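Local atomic coordinates of calcineurin-like phosphoesterase domain-containing protein (Aquifex aeolicus, PDB entry 1XM7), a protein that probably acts as a phosphoester hydrolase of the calcineurin-like metallophosphoesterase type, although its substrate is not established. Residues T10-E15 with I31-N36; K74-G79 with E86-Y91; W55-N58 with Y63-I66; M3-S8 with K39-E44. One frame throughout, in Å; residues are numbered along the deposited sequence.

Contact 1: T10-E15 with I31-N36; sequences THFYHE and IVILTN
Phe12 drives the tip of its ring against two consecutive residues of helix 29-38. Its CZ lies 3.7 Å from Leu34 CD2 and 4.0 Å from Ile33 CG2, both methyls approaching the ring at a slant. The Ile33 torsion (chi1 -74°) sets CG2 anti to the backbone N, and its two branches divide the work: CG2 serves the phenyl ring, while the longer arm ends at Thr10, with CD1 4.1 Å from Thr10 CG2 and 3.9 Å from the Thr10 O carbonyl. A beta-branched residue suits this place because its two branches can reach two different neighbours, the Phe12 ring and Thr10. Thr10 also lays its CB over one face of the Phe12 ring, 3.8 Å above the plane and offset toward the rim, so the ring meets Thr10 over one face and the two helix methyls near CZ. Threonine fits because its methyl faces the helix while OG1 hydrogen-bonds to Phe53 O and His49 NE2, leaving a buried hydroxyl satisfied; Thr10 O in turn is held by Arg25.

The far side of the helix is looser and nearer solvent. There Thr35 folds back, its OG1 2.7 Å from Ile31 O, and shares that carbonyl with its own backbone N, the two donors coming from opposite faces of the plane. In the loop, residues beyond Phe12 bend away from the helix through a type II turn, closed by His14 N to His11 O at 2.9 Å. A loop that follows strand 4-7 and carries the histidine of a D-x-H sequence, here His11, is characteristic of the calcineurin-like metallophosphoesterase fold.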
loop_
_atom_site.group_PDB
_atom_site.type_symbol
_atom_site.label_atom_id
_atom_site.label_comp_id
_atom_site.label_asym_id
_atom_site.label_seq_id
_atom_site.Cartn_x
_atom_site.Cartn_y
_atom_site.Cartn_z
ATOM N N THR A 10 5.038 3.386 -2.773
ATOM C CA THR A 10 5.903 4.483 -2.379
ATOM C C THR A 10 6.992 4.749 -3.419
ATOM O O THR A 10 7.432 5.893 -3.595
ATOM C CB THR A 10 6.523 4.197 -1.014
ATOM O OG1 THR A 10 6.982 2.845 -0.976
ATOM C CG2 THR A 10 5.489 4.389 0.074
ATOM N N HIS A 11 7.407 3.693 -4.117
ATOM C CA HIS A 11 8.425 3.806 -5.153
ATOM C C HIS A 11 9.643 4.609 -4.710
ATOM O O HIS A 11 10.144 5.456 -5.459
ATOM C CB HIS A 11 7.838 4.454 -6.414
ATOM C CG HIS A 11 7.064 3.512 -7.288
ATOM N ND1 HIS A 11 5.763 3.140 -7.021
ATOM C CD2 HIS A 11 7.411 2.865 -8.426
ATOM C CE1 HIS A 11 5.343 2.306 -7.956
ATOM N NE2 HIS A 11 6.325 2.123 -8.820
ATOM N N PHE A 12 10.117 4.358 -3.495
ATOM C CA PHE A 12 11.286 5.068 -3.002
ATOM C C PHE A 12 12.413 4.897 -4.001
ATOM O O PHE A 12 12.680 3.793 -4.457
ATOM C CB PHE A 12 11.731 4.521 -1.647
ATOM C CG PHE A 12 10.815 4.872 -0.514
ATOM C CD1 PHE A 12 10.541 6.202 -0.210
ATOM C CD2 PHE A 12 10.266 3.876 0.285
ATOM C CE1 PHE A 12 9.736 6.536 0.877
ATOM C CE2 PHE A 12 9.460 4.198 1.376
ATOM C CZ PHE A 12 9.196 5.529 1.674
ATOM N N TYR A 13 13.059 6.005 -4.345
ATOM C CA TYR A 13 14.178 6.000 -5.275
ATOM C C TYR A 13 13.811 5.797 -6.730
ATOM O O TYR A 13 14.696 5.697 -7.579
ATOM C CB TYR A 13 15.214 4.957 -4.856
ATOM C CG TYR A 13 15.998 5.350 -3.622
ATOM C CD1 TYR A 13 15.865 4.646 -2.427
ATOM C CD2 TYR A 13 16.879 6.427 -3.654
ATOM C CE1 TYR A 13 16.595 5.004 -1.298
ATOM C CE2 TYR A 13 17.610 6.795 -2.532
ATOM C CZ TYR A 13 17.463 6.082 -1.364
ATOM O OH TYR A 13 18.172 6.470 -0.260
ATOM N N HIS A 14 12.522 5.718 -7.035
ATOM C CA HIS A 14 12.129 5.571 -8.432
ATOM C C HIS A 14 12.019 6.974 -9.030
ATOM O O HIS A 14 10.929 7.474 -9.341
ATOM C CB HIS A 14 10.797 4.841 -8.590
ATOM C CG HIS A 14 10.498 4.473 -10.012
ATOM N ND1 HIS A 14 9.284 3.958 -10.417
ATOM C CD2 HIS A 14 11.264 4.554 -11.128
ATOM C CE1 HIS A 14 9.315 3.743 -11.720
ATOM N NE2 HIS A 14 10.503 4.096 -12.175
ATOM N N GLU A 15 13.185 7.589 -9.168
ATOM C CA GLU A 15 13.369 8.938 -9.688
ATOM C C GLU A 15 12.592 9.215 -10.968
ATOM O O GLU A 15 12.069 10.307 -11.153
ATOM C CB GLU A 15 14.863 9.124 -9.925
ATOM C CG GLU A 15 15.360 10.493 -10.300
ATOM C CD GLU A 15 16.884 10.471 -10.476
ATOM O OE1 GLU A 15 17.368 9.881 -11.478
ATOM O OE2 GLU A 15 17.602 11.016 -9.600
ATOM N N ILE A 31 10.887 12.253 0.837
ATOM C CA ILE A 31 10.908 13.035 2.065
ATOM C C ILE A 31 9.494 13.370 2.516
ATOM O O ILE A 31 9.200 13.361 3.711
ATOM C CB ILE A 31 11.706 14.361 1.883
ATOM C CG1 ILE A 31 12.998 14.329 2.697
ATOM C CG2 ILE A 31 10.885 15.553 2.374
ATOM C CD1 ILE A 31 13.890 13.172 2.391
ATOM N N VAL A 32 8.618 13.678 1.571
ATOM C CA VAL A 32 7.249 14.018 1.921
ATOM C C VAL A 32 6.518 12.829 2.512
ATOM O O VAL A 32 5.808 12.964 3.506
ATOM C CB VAL A 32 6.480 14.518 0.702
ATOM C CG1 VAL A 32 4.995 14.614 1.021
ATOM C CG2 VAL A 32 7.036 15.872 0.277
ATOM N N ILE A 33 6.692 11.664 1.900
ATOM C CA ILE A 33 6.053 10.443 2.387
ATOM C C ILE A 33 6.555 10.100 3.784
ATOM O O ILE A 33 5.766 9.865 4.695
ATOM C CB ILE A 33 6.353 9.235 1.462
ATOM C CG1 ILE A 33 5.554 9.351 0.157
ATOM C CG2 ILE A 33 6.040 7.932 2.197
ATOM C CD1 ILE A 33 5.964 8.333 -0.911
ATOM N N LEU A 34 7.875 10.055 3.936
ATOM C CA LEU A 34 8.500 9.743 5.218
ATOM C C LEU A 34 8.094 10.737 6.303
ATOM O O LEU A 34 7.990 10.386 7.478
ATOM C CB LEU A 34 10.021 9.741 5.067
ATOM C CG LEU A 34 10.564 8.631 4.157
ATOM C CD1 LEU A 34 12.070 8.807 3.962
ATOM C CD2 LEU A 34 10.246 7.268 4.773
ATOM N N THR A 35 7.866 11.979 5.897
ATOM C CA THR A 35 7.466 13.013 6.822
ATOM C C THR A 35 6.074 12.717 7.347
ATOM O O THR A 35 5.858 12.690 8.558
ATOM C CB THR A 35 7.477 14.387 6.143
ATOM O OG1 THR A 35 8.834 14.789 5.924
ATOM C CG2 THR A 35 6.784 15.424 7.011
ATOM N N ASN A 36 5.138 12.470 6.435
ATOM C CA ASN A 36 3.753 12.183 6.817
ATOM C C ASN A 36 3.592 10.934 7.662
ATOM O O ASN A 36 2.597 10.779 8.371
ATOM C CB ASN A 36 2.872 12.088 5.574
ATOM C CG ASN A 36 2.597 13.453 4.951
ATOM O OD1 ASN A 36 2.386 13.567 3.742
ATOM N ND2 ASN A 36 2.588 14.497 5.780
#

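Contact 2: K74-G79 with E86-Y91; sequences KILVMG and ESLKEY
Lys74 NZ is gripped by the carbonyls of Leu70 and Gly72, with a weaker bond to Pro71 O, while the aliphatic part of the same side chain runs past the other segment, CD 4.0 Å from Tyr91 O. The contact joins the first strand and the helix of a beta-alpha-beta unit: strand 73-77, the short helix 85-88 and the parallel strand 94-96. The lysine chain is extended until its last torsion (chi4 68°), where the bend brings the ammonium to the carbonyls of the link between helix 63-69 and strand 73-77. A lysine suits a buried strand position here because its methylenes behave as an apolar side chain and its charge is met by backbone oxygens. Tyr91 O, against which those methylenes lie, accepts a hydrogen bond from Trp67 NE1, so it too is provided for.

Further along the strand the contact is wholly apolar. Leu76 and Leu88 meet methyl to methyl at about a right angle, and Leu88 also leans on Ile95 of the next strand, so one leucine of the helix touches both strands of the unit. Beyond the strand end the chain enters a Gly-Asn-His-Asp sequence of the kind found in this family, where Gly79 N bonds to Asp82. Just before it, the long thioether of Met78 reaches the helix, and its terminal CE stops 4.4 Å from Leu88 CD1, the same methyl that lies 3.8 Å from Leu76 CD2.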
loop_
_atom_site.group_PDB
_atom_site.type_symbol
_atom_site.label_atom_id
_atom_site.label_comp_id
_atom_site.label_asym_id
_atom_site.label_seq_id
_atom_site.Cartn_x
_atom_site.Cartn_y
_atom_site.Cartn_z
ATOM N N LYS A 74 5.904 -2.941 11.227
ATOM C CA LYS A 74 5.789 -2.769 9.783
ATOM C C LYS A 74 5.682 -4.106 9.069
ATOM O O LYS A 74 6.537 -4.972 9.224
ATOM C CB LYS A 74 6.999 -1.991 9.256
ATOM C CG LYS A 74 7.115 -0.614 9.887
ATOM C CD LYS A 74 8.416 0.093 9.548
ATOM C CE LYS A 74 8.540 1.404 10.327
ATOM N NZ LYS A 74 8.711 1.140 11.779
ATOM N N ILE A 75 4.615 -4.283 8.300
ATOM C CA ILE A 75 4.449 -5.526 7.566
ATOM C C ILE A 75 4.224 -5.165 6.101
ATOM O O ILE A 75 3.660 -4.113 5.798
ATOM C CB ILE A 75 3.268 -6.380 8.144
ATOM C CG1 ILE A 75 2.006 -6.189 7.323
ATOM C CG2 ILE A 75 2.982 -5.998 9.589
ATOM C CD1 ILE A 75 1.922 -7.119 6.155
ATOM N N LEU A 76 4.685 -6.026 5.197
ATOM C CA LEU A 76 4.551 -5.781 3.761
ATOM C C LEU A 76 3.765 -6.858 3.022
ATOM O O LEU A 76 3.833 -8.045 3.367
ATOM C CB LEU A 76 5.943 -5.662 3.106
ATOM C CG LEU A 76 6.037 -5.836 1.573
ATOM C CD1 LEU A 76 5.465 -4.614 0.871
ATOM C CD2 LEU A 76 7.488 -6.035 1.141
ATOM N N VAL A 77 3.008 -6.421 2.016
ATOM C CA VAL A 77 2.258 -7.314 1.144
ATOM C C VAL A 77 2.887 -6.966 -0.197
ATOM O O VAL A 77 2.684 -5.871 -0.735
ATOM C CB VAL A 77 0.748 -6.999 1.111
ATOM C CG1 VAL A 77 0.022 -8.050 0.270
ATOM C CG2 VAL A 77 0.186 -6.982 2.529
ATOM N N MET A 78 3.676 -7.900 -0.709
ATOM C CA MET A 78 4.413 -7.740 -1.950
ATOM C C MET A 78 3.685 -7.361 -3.225
ATOM O O MET A 78 2.659 -7.934 -3.577
ATOM C CB MET A 78 5.234 -9.002 -2.191
ATOM C CG MET A 78 6.209 -9.277 -1.058
ATOM S SD MET A 78 7.160 -10.742 -1.265
ATOM C CE MET A 78 8.373 -10.152 -2.322
ATOM N N GLY A 79 4.261 -6.378 -3.909
ATOM C CA GLY A 79 3.748 -5.900 -5.180
ATOM C C GLY A 79 4.609 -6.483 -6.300
ATOM O O GLY A 79 5.565 -7.214 -6.036
ATOM N N GLU A 86 14.873 -11.162 0.822
ATOM C CA GLU A 86 15.973 -11.087 1.775
ATOM C C GLU A 86 16.408 -9.660 2.066
ATOM O O GLU A 86 16.719 -9.314 3.210
ATOM C CB GLU A 86 17.157 -11.903 1.261
ATOM C CG GLU A 86 16.872 -13.391 1.265
ATOM C CD GLU A 86 16.351 -13.863 2.626
ATOM O OE1 GLU A 86 17.093 -13.726 3.634
ATOM O OE2 GLU A 86 15.196 -14.361 2.692
ATOM N N SER A 87 16.436 -8.832 1.029
ATOM C CA SER A 87 16.819 -7.436 1.192
ATOM C C SER A 87 15.734 -6.728 1.981
ATOM O O SER A 87 16.015 -5.848 2.798
ATOM C CB SER A 87 16.964 -6.752 -0.166
ATOM O OG SER A 87 18.111 -7.199 -0.862
ATOM N N LEU A 88 14.493 -7.129 1.727
ATOM C CA LEU A 88 13.333 -6.543 2.382
ATOM C C LEU A 88 13.165 -6.933 3.841
ATOM O O LEU A 88 12.699 -6.126 4.650
ATOM C CB LEU A 88 12.063 -6.927 1.620
ATOM C CG LEU A 88 11.874 -6.273 0.252
ATOM C CD1 LEU A 88 10.776 -6.994 -0.521
ATOM C CD2 LEU A 88 11.545 -4.788 0.429
ATOM N N LYS A 89 13.549 -8.157 4.187
ATOM C CA LYS A 89 13.365 -8.625 5.551
ATOM C C LYS A 89 13.735 -7.656 6.649
ATOM O O LYS A 89 13.133 -7.689 7.727
ATOM C CB LYS A 89 14.067 -9.962 5.766
ATOM C CG LYS A 89 13.278 -11.099 5.143
ATOM C CD LYS A 89 13.700 -12.472 5.634
ATOM C CE LYS A 89 12.837 -13.570 4.992
ATOM N NZ LYS A 89 13.061 -14.933 5.584
ATOM N N GLU A 90 14.687 -6.771 6.394
ATOM C CA GLU A 90 15.049 -5.852 7.455
ATOM C C GLU A 90 14.437 -4.474 7.403
ATOM O O GLU A 90 14.926 -3.546 8.047
ATOM C CB GLU A 90 16.552 -5.739 7.579
ATOM C CG GLU A 90 17.235 -4.918 6.558
ATOM C CD GLU A 90 18.720 -4.970 6.807
ATOM O OE1 GLU A 90 19.410 -5.774 6.132
ATOM O OE2 GLU A 90 19.184 -4.231 7.709
ATOM N N TYR A 91 13.352 -4.352 6.654
ATOM C CA TYR A 91 12.638 -3.094 6.563
ATOM C C TYR A 91 11.211 -3.357 7.021
ATOM O O TYR A 91 10.424 -2.428 7.216
ATOM C CB TYR A 91 12.677 -2.576 5.133
ATOM C CG TYR A 91 14.059 -2.094 4.722
ATOM C CD1 TYR A 91 14.604 -0.914 5.251
ATOM C CD2 TYR A 91 14.819 -2.810 3.792
ATOM C CE1 TYR A 91 15.868 -0.455 4.855
ATOM C CE2 TYR A 91 16.082 -2.359 3.393
ATOM C CZ TYR A 91 16.596 -1.182 3.922
ATOM O OH TYR A 91 17.813 -0.722 3.474
#

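Contact 3: W55-N58 with Y63-I66; sequences WHFN and YLRI
Both key side chains swing their CG anti to the carbonyl carbon, Phe57 with chi1 -67° and Leu64 with chi1 -60°, and these torsions bring the phenyl ring and the isobutyl group together. Leu64 points at the loop and ends with CD1 4.1 Å from Phe57 CD2, the two side chains crossing at about a right angle and the methyl reaching the ring obliquely. The same methyl lies 4.2 Å from His56 O, a carbonyl that Thr54 OG1 also engages. Leucine suits this place: from the first turn of helix 63-69 it reaches the loop, and it also touches Phe53, Tyr91 and Thr54.

A bond within the loop links His56 to Asn58. Asn58 N donates to His56 ND1 at 2.9 Å with an N-H...acceptor angle of 140°, noticeably bent, yet the donor lies in the imidazole plane, and this ties the ring back to the backbone beyond Phe57. On the helix side, the two carboxylate oxygens of Asp59 receive Leu64 N and Arg65 N, so the start of the helix faces an acidic group. Phe57 also packs on Leu88 and Ser87 of helix 85-88. The arrangement is that of a beta-alpha-beta crossover, strand 46-49 to helix 63-69 to parallel strand 73-77, whose long connecting loop packs against the helix that follows it.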
loop_
_atom_site.group_PDB
_atom_site.type_symbol
_atom_site.label_atom_id
_atom_site.label_comp_id
_atom_site.label_asym_id
_atom_site.label_seq_id
_atom_site.Cartn_x
_atom_site.Cartn_y
_atom_site.Cartn_z
ATOM N N TRP A 55 12.533 1.151 -5.122
ATOM C CA TRP A 55 12.968 0.881 -6.484
ATOM C C TRP A 55 14.294 0.117 -6.508
ATOM O O TRP A 55 14.544 -0.665 -7.416
ATOM C CB TRP A 55 13.067 2.189 -7.281
ATOM C CG TRP A 55 12.783 1.992 -8.744
ATOM C CD1 TRP A 55 13.623 2.259 -9.794
ATOM C CD2 TRP A 55 11.610 1.395 -9.312
ATOM N NE1 TRP A 55 13.045 1.854 -10.978
ATOM C CE2 TRP A 55 11.814 1.319 -10.710
ATOM C CE3 TRP A 55 10.413 0.912 -8.774
ATOM C CZ2 TRP A 55 10.866 0.774 -11.574
ATOM C CZ3 TRP A 55 9.467 0.369 -9.634
ATOM C CH2 TRP A 55 9.702 0.303 -11.022
ATOM N N HIS A 56 15.139 0.338 -5.512
ATOM C CA HIS A 56 16.409 -0.375 -5.399
ATOM C C HIS A 56 16.872 -0.237 -3.950
ATOM O O HIS A 56 16.261 0.503 -3.179
ATOM C CB HIS A 56 17.446 0.193 -6.361
ATOM C CG HIS A 56 17.784 1.627 -6.109
ATOM N ND1 HIS A 56 18.501 2.039 -5.005
ATOM C CD2 HIS A 56 17.512 2.744 -6.825
ATOM C CE1 HIS A 56 18.657 3.350 -5.055
ATOM N NE2 HIS A 56 18.067 3.802 -6.148
ATOM N N PHE A 57 17.934 -0.936 -3.564
ATOM C CA PHE A 57 18.366 -0.860 -2.181
ATOM C C PHE A 57 19.579 -0.009 -1.870
ATOM O O PHE A 57 20.114 -0.048 -0.758
ATOM C CB PHE A 57 18.547 -2.263 -1.627
ATOM C CG PHE A 57 17.270 -3.007 -1.514
ATOM C CD1 PHE A 57 16.709 -3.609 -2.621
ATOM C CD2 PHE A 57 16.574 -3.028 -0.315
ATOM C CE1 PHE A 57 15.462 -4.221 -2.544
ATOM C CE2 PHE A 57 15.328 -3.635 -0.224
ATOM C CZ PHE A 57 14.769 -4.231 -1.342
ATOM N N ASN A 58 20.010 0.775 -2.841
ATOM C CA ASN A 58 21.145 1.640 -2.610
ATOM C C ASN A 58 20.620 2.867 -1.862
ATOM O O ASN A 58 20.280 3.885 -2.467
ATOM C CB ASN A 58 21.742 2.047 -3.938
ATOM C CG ASN A 58 22.899 2.976 -3.774
ATOM O OD1 ASN A 58 23.343 3.592 -4.738
ATOM N ND2 ASN A 58 23.407 3.087 -2.547
ATOM N N TYR A 63 16.841 7.351 2.836
ATOM C CA TYR A 63 15.410 7.116 2.838
ATOM C C TYR A 63 15.061 5.816 3.561
ATOM O O TYR A 63 14.186 5.789 4.429
ATOM C CB TYR A 63 14.858 7.082 1.405
ATOM C CG TYR A 63 15.000 8.385 0.631
ATOM C CD1 TYR A 63 15.016 9.615 1.292
ATOM C CD2 TYR A 63 15.115 8.384 -0.764
ATOM C CE1 TYR A 63 15.149 10.806 0.591
ATOM C CE2 TYR A 63 15.248 9.574 -1.475
ATOM C CZ TYR A 63 15.268 10.783 -0.787
ATOM O OH TYR A 63 15.433 11.971 -1.467
ATOM N N LEU A 64 15.762 4.740 3.220
ATOM C CA LEU A 64 15.487 3.447 3.825
ATOM C C LEU A 64 15.890 3.361 5.292
ATOM O O LEU A 64 15.182 2.760 6.099
ATOM C CB LEU A 64 16.162 2.327 3.017
ATOM C CG LEU A 64 15.718 2.200 1.552
ATOM C CD1 LEU A 64 16.189 0.868 1.003
ATOM C CD2 LEU A 64 14.196 2.311 1.439
ATOM N N ARG A 65 17.026 3.953 5.634
ATOM C CA ARG A 65 17.491 3.938 7.011
ATOM C C ARG A 65 16.438 4.678 7.835
ATOM O O ARG A 65 16.067 4.244 8.922
ATOM C CB ARG A 65 18.857 4.631 7.104
ATOM C CG ARG A 65 19.602 4.413 8.426
ATOM C CD ARG A 65 21.076 4.884 8.363
ATOM N NE ARG A 65 21.883 4.067 7.449
ATOM C CZ ARG A 65 23.187 4.241 7.211
ATOM N NH1 ARG A 65 23.861 5.211 7.825
ATOM N NH2 ARG A 65 23.815 3.455 6.340
ATOM N N ILE A 66 15.940 5.787 7.291
ATOM C CA ILE A 66 14.925 6.587 7.963
ATOM C C ILE A 66 13.654 5.767 8.156
ATOM O O ILE A 66 13.094 5.711 9.255
ATOM C CB ILE A 66 14.604 7.866 7.154
ATOM C CG1 ILE A 66 15.809 8.806 7.190
ATOM C CG2 ILE A 66 13.364 8.555 7.718
ATOM C CD1 ILE A 66 15.698 9.977 6.248
#

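Contact 4: M3-S8 with K39-E44; sequences MMYFIS and KVLKPE
The Tyr5 ring takes Val40 on one face: CG1 sits 3.6 Å from the ring centroid, 27° off the normal, in a CH-pi contact displaced toward the phenol end. Its closest ring atoms are Tyr5 CE2 and CZ, each modelled 3.3 Å from Val40 CG1, which is unusually close for carbon atoms. Leu41 comes in obliquely at the CD1-CE1 side of the ring, its CD2 3.7 Å from Tyr5 CD1 as the two side chains slide past each other in opposite directions. A tyrosine suits the spot because its face receives the valine methyl while CD1 still touches Leu41. Within the loop, Lys42 NZ hydrogen-bonds to Val40 O at 3.0 Å, the donor lying above the carbonyl plane.

Strand 4-7 sorts its residues between two sides. Tyr5 faces the loop that links helix 29-38 to strand 46-49, whereas Met4 points away and packs on Ile102 and His104 of strand 99-104 in the second sheet. Around Tyr5 the neighbours are Leu47 of the parallel strand 46-49 and Ser180 of the antiparallel strand 179-180, which flank strand 4-7 in the first sheet.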
loop_
_atom_site.group_PDB
_atom_site.type_symbol
_atom_site.label_atom_id
_atom_site.label_comp_id
_atom_site.label_asym_id
_atom_site.label_seq_id
_atom_site.Cartn_x
_atom_site.Cartn_y
_atom_site.Cartn_z
ATOM N N MET A 3 -3.005 2.014 16.495
ATOM C CA MET A 3 -3.717 2.354 15.269
ATOM C C MET A 3 -3.100 1.609 14.084
ATOM O O MET A 3 -1.909 1.303 14.090
ATOM C CB MET A 3 -3.624 3.864 15.035
ATOM C CG MET A 3 -4.694 4.433 14.131
ATOM S SD MET A 3 -5.712 5.553 15.076
ATOM C CE MET A 3 -6.611 4.393 16.125
ATOM N N MET A 4 -3.911 1.310 13.076
ATOM C CA MET A 4 -3.424 0.621 11.887
ATOM C C MET A 4 -3.375 1.632 10.750
ATOM O O MET A 4 -4.318 2.404 10.569
ATOM C CB MET A 4 -4.357 -0.531 11.485
ATOM C CG MET A 4 -4.416 -1.715 12.450
ATOM S SD MET A 4 -5.358 -3.133 11.763
ATOM C CE MET A 4 -6.828 -2.299 11.214
ATOM N N TYR A 5 -2.278 1.635 9.997
ATOM C CA TYR A 5 -2.136 2.544 8.864
ATOM C C TYR A 5 -1.853 1.761 7.601
ATOM O O TYR A 5 -1.283 0.678 7.664
ATOM C CB TYR A 5 -1.002 3.529 9.098
ATOM C CG TYR A 5 -1.256 4.449 10.251
ATOM C CD1 TYR A 5 -0.810 4.129 11.530
ATOM C CD2 TYR A 5 -1.984 5.625 10.073
ATOM C CE1 TYR A 5 -1.082 4.960 12.611
ATOM C CE2 TYR A 5 -2.268 6.461 11.140
ATOM C CZ TYR A 5 -1.814 6.126 12.406
ATOM O OH TYR A 5 -2.078 6.957 13.463
ATOM N N PHE A 6 -2.250 2.308 6.457
ATOM C CA PHE A 6 -2.032 1.635 5.189
ATOM C C PHE A 6 -1.532 2.614 4.161
ATOM O O PHE A 6 -2.053 3.720 4.029
ATOM C CB PHE A 6 -3.317 0.985 4.700
ATOM C CG PHE A 6 -4.029 0.230 5.764
ATOM C CD1 PHE A 6 -4.777 0.909 6.728
ATOM C CD2 PHE A 6 -3.887 -1.143 5.868
ATOM C CE1 PHE A 6 -5.364 0.232 7.782
ATOM C CE2 PHE A 6 -4.474 -1.835 6.926
ATOM C CZ PHE A 6 -5.210 -1.148 7.882
ATOM N N ILE A 7 -0.522 2.177 3.419
ATOM C CA ILE A 7 0.114 2.995 2.405
ATOM C C ILE A 7 0.699 2.036 1.390
ATOM O O ILE A 7 0.962 0.877 1.718
ATOM C CB ILE A 7 1.250 3.800 3.055
ATOM C CG1 ILE A 7 1.760 4.892 2.106
ATOM C CG2 ILE A 7 2.358 2.834 3.507
ATOM C CD1 ILE A 7 2.632 5.942 2.817
ATOM N N SER A 8 0.900 2.497 0.165
ATOM C CA SER A 8 1.479 1.623 -0.839
ATOM C C SER A 8 1.984 2.384 -2.049
ATOM O O SER A 8 1.666 3.555 -2.234
ATOM C CB SER A 8 0.464 0.577 -1.288
ATOM O OG SER A 8 -0.589 1.201 -1.982
ATOM N N LYS A 39 5.004 11.984 11.461
ATOM C CA LYS A 39 4.075 12.630 12.365
ATOM C C LYS A 39 2.740 11.944 12.462
ATOM O O LYS A 39 1.705 12.549 12.222
ATOM C CB LYS A 39 3.888 14.100 11.978
ATOM C CG LYS A 39 3.723 14.379 10.504
ATOM C CD LYS A 39 3.739 15.884 10.293
ATOM C CE LYS A 39 3.511 16.268 8.848
ATOM N NZ LYS A 39 3.216 17.721 8.754
ATOM N N VAL A 40 2.765 10.680 12.853
ATOM C CA VAL A 40 1.543 9.907 12.962
ATOM C C VAL A 40 1.807 8.574 13.675
ATOM O O VAL A 40 1.128 8.229 14.649
ATOM C CB VAL A 40 0.957 9.694 11.547
ATOM C CG1 VAL A 40 0.472 8.265 11.359
ATOM C CG2 VAL A 40 -0.163 10.685 11.315
ATOM N N LEU A 41 2.812 7.844 13.203
ATOM C CA LEU A 41 3.158 6.563 13.787
ATOM C C LEU A 41 3.594 6.678 15.226
ATOM O O LEU A 41 4.306 7.610 15.602
ATOM C CB LEU A 41 4.296 5.909 13.015
ATOM C CG LEU A 41 3.993 5.442 11.600
ATOM C CD1 LEU A 41 5.260 4.845 10.985
ATOM C CD2 LEU A 41 2.867 4.423 11.642
ATOM N N LYS A 42 3.157 5.716 16.028
ATOM C CA LYS A 42 3.545 5.651 17.423
ATOM C C LYS A 42 4.062 4.231 17.608
ATOM O O LYS A 42 3.771 3.348 16.810
ATOM C CB LYS A 42 2.360 5.927 18.347
ATOM C CG LYS A 42 1.756 7.321 18.191
ATOM C CD LYS A 42 2.779 8.418 18.444
ATOM C CE LYS A 42 2.143 9.810 18.336
ATOM N NZ LYS A 42 1.458 10.050 17.024
ATOM N N PRO A 43 4.849 3.998 18.656
ATOM C CA PRO A 43 5.400 2.669 18.905
ATOM C C PRO A 43 4.425 1.491 18.839
ATOM O O PRO A 43 4.789 0.415 18.365
ATOM C CB PRO A 43 6.036 2.827 20.277
ATOM C CG PRO A 43 6.513 4.252 20.241
ATOM C CD PRO A 43 5.320 4.961 19.666
ATOM N N GLU A 44 3.193 1.684 19.295
ATOM C CA GLU A 44 2.226 0.589 19.305
ATOM C C GLU A 44 1.355 0.451 18.047
ATOM O O GLU A 44 0.499 -0.442 17.952
ATOM C CB GLU A 44 1.348 0.686 20.569
ATOM C CG GLU A 44 0.669 2.043 20.835
ATOM C CD GLU A 44 1.634 3.150 21.302
ATOM O OE1 GLU A 44 2.458 2.909 22.220
ATOM O OE2 GLU A 44 1.548 4.277 20.757
#

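Overall arrangement
Along the chain, contact 1 is nested within the loop closed by contact 4, and contacts 3 and 2 follow in turn. Contacts 2 and 4 reach the same mixed sheet, through strands 73-77 and 4-7 with strand 46-49 between them; their centres are 16 Å apart and they do not touch. Contact 3 lies between contacts 1 and 2, its centre 10 Å and 12 Å from theirs. Tyr13 and His14 meet the 55-58 loop, and Phe57 and Leu64 pack on Tyr91. Contact 4 meets contact 1 where Ile7 touches Ile33. Together they pack loops and helices round the first sheet of a calcineurin-like fold whose loops carry the family's signature sequences.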